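Local structure of CCMAN5 (Cellulosimicrobium cellulans, 2XSG) at residues 369-374 and 419-424. The protein probably hydrolyses alpha-mannosidic linkages as a calcium-containing mannosidase of glycoside hydrolase family 92. Sequence-based numbering, arbitrary orientation.
Sequences ALYRDM and KGFDGF
Tyr371 CE1 comes to 3.5 Å from Phe421 CE1, the two rings meeting obliquely with their planes inclined at 59°. This is the tightly packed part of the contact, with Tyr371 buried, where the helix 368-387 packs against the loop joining helices 409-418 and 427-438 in the catalytic domain. Tyr371 OH passes 4.0 Å from Lys419 CD, but its polar partner is Asp415, which hydrogen-bonds this hydroxyl and forms a salt bridge with Lys419 NZ. Ala416 touches Tyr371, Phe421 and Phe424, so helix 409-418 backs the aromatic group. Gly420, with positive phi, closes off that helix in a Schellman motif, and the loop bearing Phe421 follows.

The outer side belongs to Arg372. Its CB sits 3.8 Å from Phe421 CE2. With CG anti to the backbone N (chi1 -172°) and the chain extended to NE, Arg372 CG passes 4.0 Å from Phe424 CE1 and the guanidinium reaches the loop. Phe424 CE1 lies over one guanidinium face, the planes only 16° apart, while the ring edge approaches the Arg372 carbonyl. Arg372 NH2 donates to Asp422 O at 2.7 Å, close to the guanidinium plane, and weakly to Gly423 O at 3.0 Å. A leucine in place of Arg372 would probably leave these two carbonyls without their shared donor. Towards solvent the contact thins out: Asp422 OD1 stays 5.6 Å from Arg372 NH2, too far for a salt bridge. Arg372 therefore grips the exposed turn chiefly through main-chain oxygens, its charge probably steadied by carbonyl dipoles, whereas apolar aromatic packing holds the inner side.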
ATOM      1  N   ALA A 369      -7.551  14.393   8.197  1.00  3.87           N
ATOM      2  CA  ALA A 369      -8.287  13.725   9.290  1.00  3.74           C
ATOM      3  C   ALA A 369      -8.034  12.225   9.311  1.00  3.86           C
ATOM      4  O   ALA A 369      -7.881  11.630  10.378  1.00  3.10           O
ATOM      5  CB  ALA A 369      -9.788  13.979   9.170  1.00  3.99           C
ATOM      6  N   LEU A 370      -8.007  11.611   8.130  1.00  3.66           N
ATOM      7  CA  LEU A 370      -7.730  10.182   8.041  1.00  3.88           C
ATOM      8  C   LEU A 370      -6.306   9.913   8.504  1.00  3.92           C
ATOM      9  O   LEU A 370      -6.051   9.007   9.290  1.00  3.52           O
ATOM     10  CB  LEU A 370      -7.930   9.681   6.607  1.00  3.76           C
ATOM     11  CG  LEU A 370      -7.637   8.203   6.315  1.00  5.07           C
ATOM     12  CD1 LEU A 370      -8.628   7.285   7.082  1.00  3.82           C
ATOM     13  CD2 LEU A 370      -7.705   7.924   4.811  1.00  3.38           C
ATOM     14  N   TYR A 371      -5.383  10.725   8.009  1.00  4.54           N
ATOM     15  CA  TYR A 371      -3.970  10.628   8.382  1.00  4.80           C
ATOM     16  C   TYR A 371      -3.801  10.733   9.881  1.00  4.71           C
ATOM     17  O   TYR A 371      -3.071   9.935  10.466  1.00  4.64           O
ATOM     18  CB  TYR A 371      -3.184  11.734   7.689  1.00  4.76           C
ATOM     19  CG  TYR A 371      -1.773  11.999   8.178  1.00  3.59           C
ATOM     20  CD1 TYR A 371      -1.524  13.035   9.072  1.00  2.72           C
ATOM     21  CD2 TYR A 371      -0.683  11.288   7.670  1.00  2.00           C
ATOM     22  CE1 TYR A 371      -0.251  13.340   9.494  1.00  2.00           C
ATOM     23  CE2 TYR A 371       0.618  11.574   8.099  1.00  2.00           C
ATOM     24  CZ  TYR A 371       0.820  12.606   9.014  1.00  2.58           C
ATOM     25  OH  TYR A 371       2.078  12.938   9.451  1.00  2.30           O
ATOM     26  N   ARG A 372      -4.464  11.714  10.497  1.00  5.20           N
ATOM     27  CA  ARG A 372      -4.392  11.857  11.942  1.00  5.45           C
ATOM     28  C   ARG A 372      -4.850  10.551  12.619  1.00  5.86           C
ATOM     29  O   ARG A 372      -4.172  10.049  13.518  1.00  5.58           O
ATOM     30  CB  ARG A 372      -5.189  13.062  12.456  1.00  5.84           C
ATOM     31  CG  ARG A 372      -4.951  13.317  13.961  1.00  7.37           C
ATOM     32  CD  ARG A 372      -5.840  14.395  14.623  1.00 11.33           C
ATOM     33  NE  ARG A 372      -5.268  14.732  15.939  1.00 16.07           N
ATOM     34  CZ  ARG A 372      -5.445  14.005  17.044  1.00 18.22           C
ATOM     35  NH1 ARG A 372      -6.209  12.912  17.022  1.00 19.12           N
ATOM     36  NH2 ARG A 372      -4.865  14.366  18.185  1.00 18.79           N
ATOM     37  N   ASP A 373      -5.968   9.981  12.175  1.00  5.78           N
ATOM     38  CA  ASP A 373      -6.471   8.761  12.826  1.00  6.19           C
ATOM     39  C   ASP A 373      -5.478   7.606  12.677  1.00  5.68           C
ATOM     40  O   ASP A 373      -5.272   6.825  13.602  1.00  5.09           O
ATOM     41  CB  ASP A 373      -7.850   8.356  12.303  1.00  6.08           C
ATOM     42  CG  ASP A 373      -9.000   9.138  12.963  1.00  7.81           C
ATOM     43  OD1 ASP A 373      -8.759  10.077  13.757  1.00  6.79           O
ATOM     44  OD2 ASP A 373     -10.162   8.796  12.659  1.00  8.87           O
ATOM     45  N   MET A 374      -4.858   7.509  11.501  1.00  4.96           N
ATOM     46  CA  MET A 374      -3.847   6.497  11.264  1.00  3.88           C
ATOM     47  C   MET A 374      -2.649   6.614  12.213  1.00  3.23           C
ATOM     48  O   MET A 374      -2.169   5.612  12.742  1.00  2.54           O
ATOM     49  CB  MET A 374      -3.395   6.562   9.810  1.00  3.87           C
ATOM     50  CG  MET A 374      -4.473   6.127   8.831  1.00  3.96           C
ATOM     51  SD  MET A 374      -3.866   6.251   7.142  1.00  6.06           S
ATOM     52  CE  MET A 374      -5.208   5.489   6.219  1.00  5.82           C
ATOM     53  N   LYS A 419       4.656  17.987  11.331  1.00  7.02           N
ATOM     54  CA  LYS A 419       3.549  18.670  10.645  1.00  7.37           C
ATOM     55  C   LYS A 419       2.575  19.396  11.589  1.00  7.64           C
ATOM     56  O   LYS A 419       1.560  19.921  11.133  1.00  8.13           O
ATOM     57  CB  LYS A 419       2.777  17.701   9.725  1.00  6.92           C
ATOM     58  CG  LYS A 419       3.426  17.472   8.363  1.00  6.91           C
ATOM     59  CD  LYS A 419       2.728  16.373   7.565  1.00  5.48           C
ATOM     60  CE  LYS A 419       3.442  16.100   6.252  1.00  4.90           C
ATOM     61  NZ  LYS A 419       4.750  15.389   6.406  1.00  4.90           N
ATOM     62  N   GLY A 420       2.883  19.428  12.886  1.00  8.10           N
ATOM     63  CA  GLY A 420       2.107  20.235  13.852  1.00  8.91           C
ATOM     64  C   GLY A 420       0.864  19.573  14.433  1.00  9.31           C
ATOM     65  O   GLY A 420       0.033  20.239  15.051  1.00  9.14           O
ATOM     66  N   PHE A 421       0.716  18.269  14.219  1.00  9.38           N
ATOM     67  CA  PHE A 421      -0.359  17.501  14.843  1.00  9.86           C
ATOM     68  C   PHE A 421      -0.017  17.258  16.303  1.00 10.62           C
ATOM     69  O   PHE A 421       1.118  16.906  16.650  1.00 10.53           O
ATOM     70  CB  PHE A 421      -0.554  16.150  14.133  1.00  9.26           C
ATOM     71  CG  PHE A 421      -1.214  16.253  12.788  1.00  8.04           C
ATOM     72  CD1 PHE A 421      -0.461  16.521  11.643  1.00  7.81           C
ATOM     73  CD2 PHE A 421      -2.593  16.079  12.657  1.00  7.41           C
ATOM     74  CE1 PHE A 421      -1.081  16.634  10.399  1.00  6.49           C
ATOM     75  CE2 PHE A 421      -3.216  16.175  11.406  1.00  6.13           C
ATOM     76  CZ  PHE A 421      -2.458  16.451  10.283  1.00  6.38           C
ATOM     77  N   ASP A 422      -0.993  17.444  17.179  1.00 12.37           N
ATOM     78  CA  ASP A 422      -0.729  17.189  18.592  1.00 13.61           C
ATOM     79  C   ASP A 422      -1.910  16.530  19.305  1.00 13.54           C
ATOM     80  O   ASP A 422      -2.923  16.214  18.672  1.00 14.12           O
ATOM     81  CB  ASP A 422      -0.258  18.471  19.293  1.00 14.46           C
ATOM     82  CG  ASP A 422      -1.316  19.553  19.323  1.00 16.06           C
ATOM     83  OD1 ASP A 422      -2.427  19.365  18.775  1.00 19.01           O
ATOM     84  OD2 ASP A 422      -1.023  20.614  19.892  1.00 19.77           O
ATOM     85  N   GLY A 423      -1.776  16.326  20.614  1.00 13.28           N
ATOM     86  CA  GLY A 423      -2.795  15.621  21.389  1.00 13.34           C
ATOM     87  C   GLY A 423      -2.879  14.151  21.004  1.00 12.78           C
ATOM     88  O   GLY A 423      -3.966  13.595  20.918  1.00 13.51           O
ATOM     89  N   PHE A 424      -1.738  13.520  20.751  1.00 12.49           N
ATOM     90  CA  PHE A 424      -1.728  12.088  20.447  1.00 11.76           C
ATOM     91  C   PHE A 424      -1.724  11.320  21.760  1.00 12.27           C
ATOM     92  O   PHE A 424      -0.680  11.162  22.409  1.00 12.21           O
ATOM     93  CB  PHE A 424      -0.541  11.682  19.564  1.00 11.37           C
ATOM     94  CG  PHE A 424      -0.725  12.006  18.086  1.00 10.47           C
ATOM     95  CD1 PHE A 424      -1.737  11.401  17.339  1.00  8.01           C
ATOM     96  CD2 PHE A 424       0.130  12.896  17.448  1.00  8.71           C
ATOM     97  CE1 PHE A 424      -1.903  11.697  15.976  1.00  8.88           C
ATOM     98  CE2 PHE A 424      -0.011  13.189  16.089  1.00  9.65           C
ATOM     99  CZ  PHE A 424      -1.027  12.592  15.349  1.00  8.37           C
TER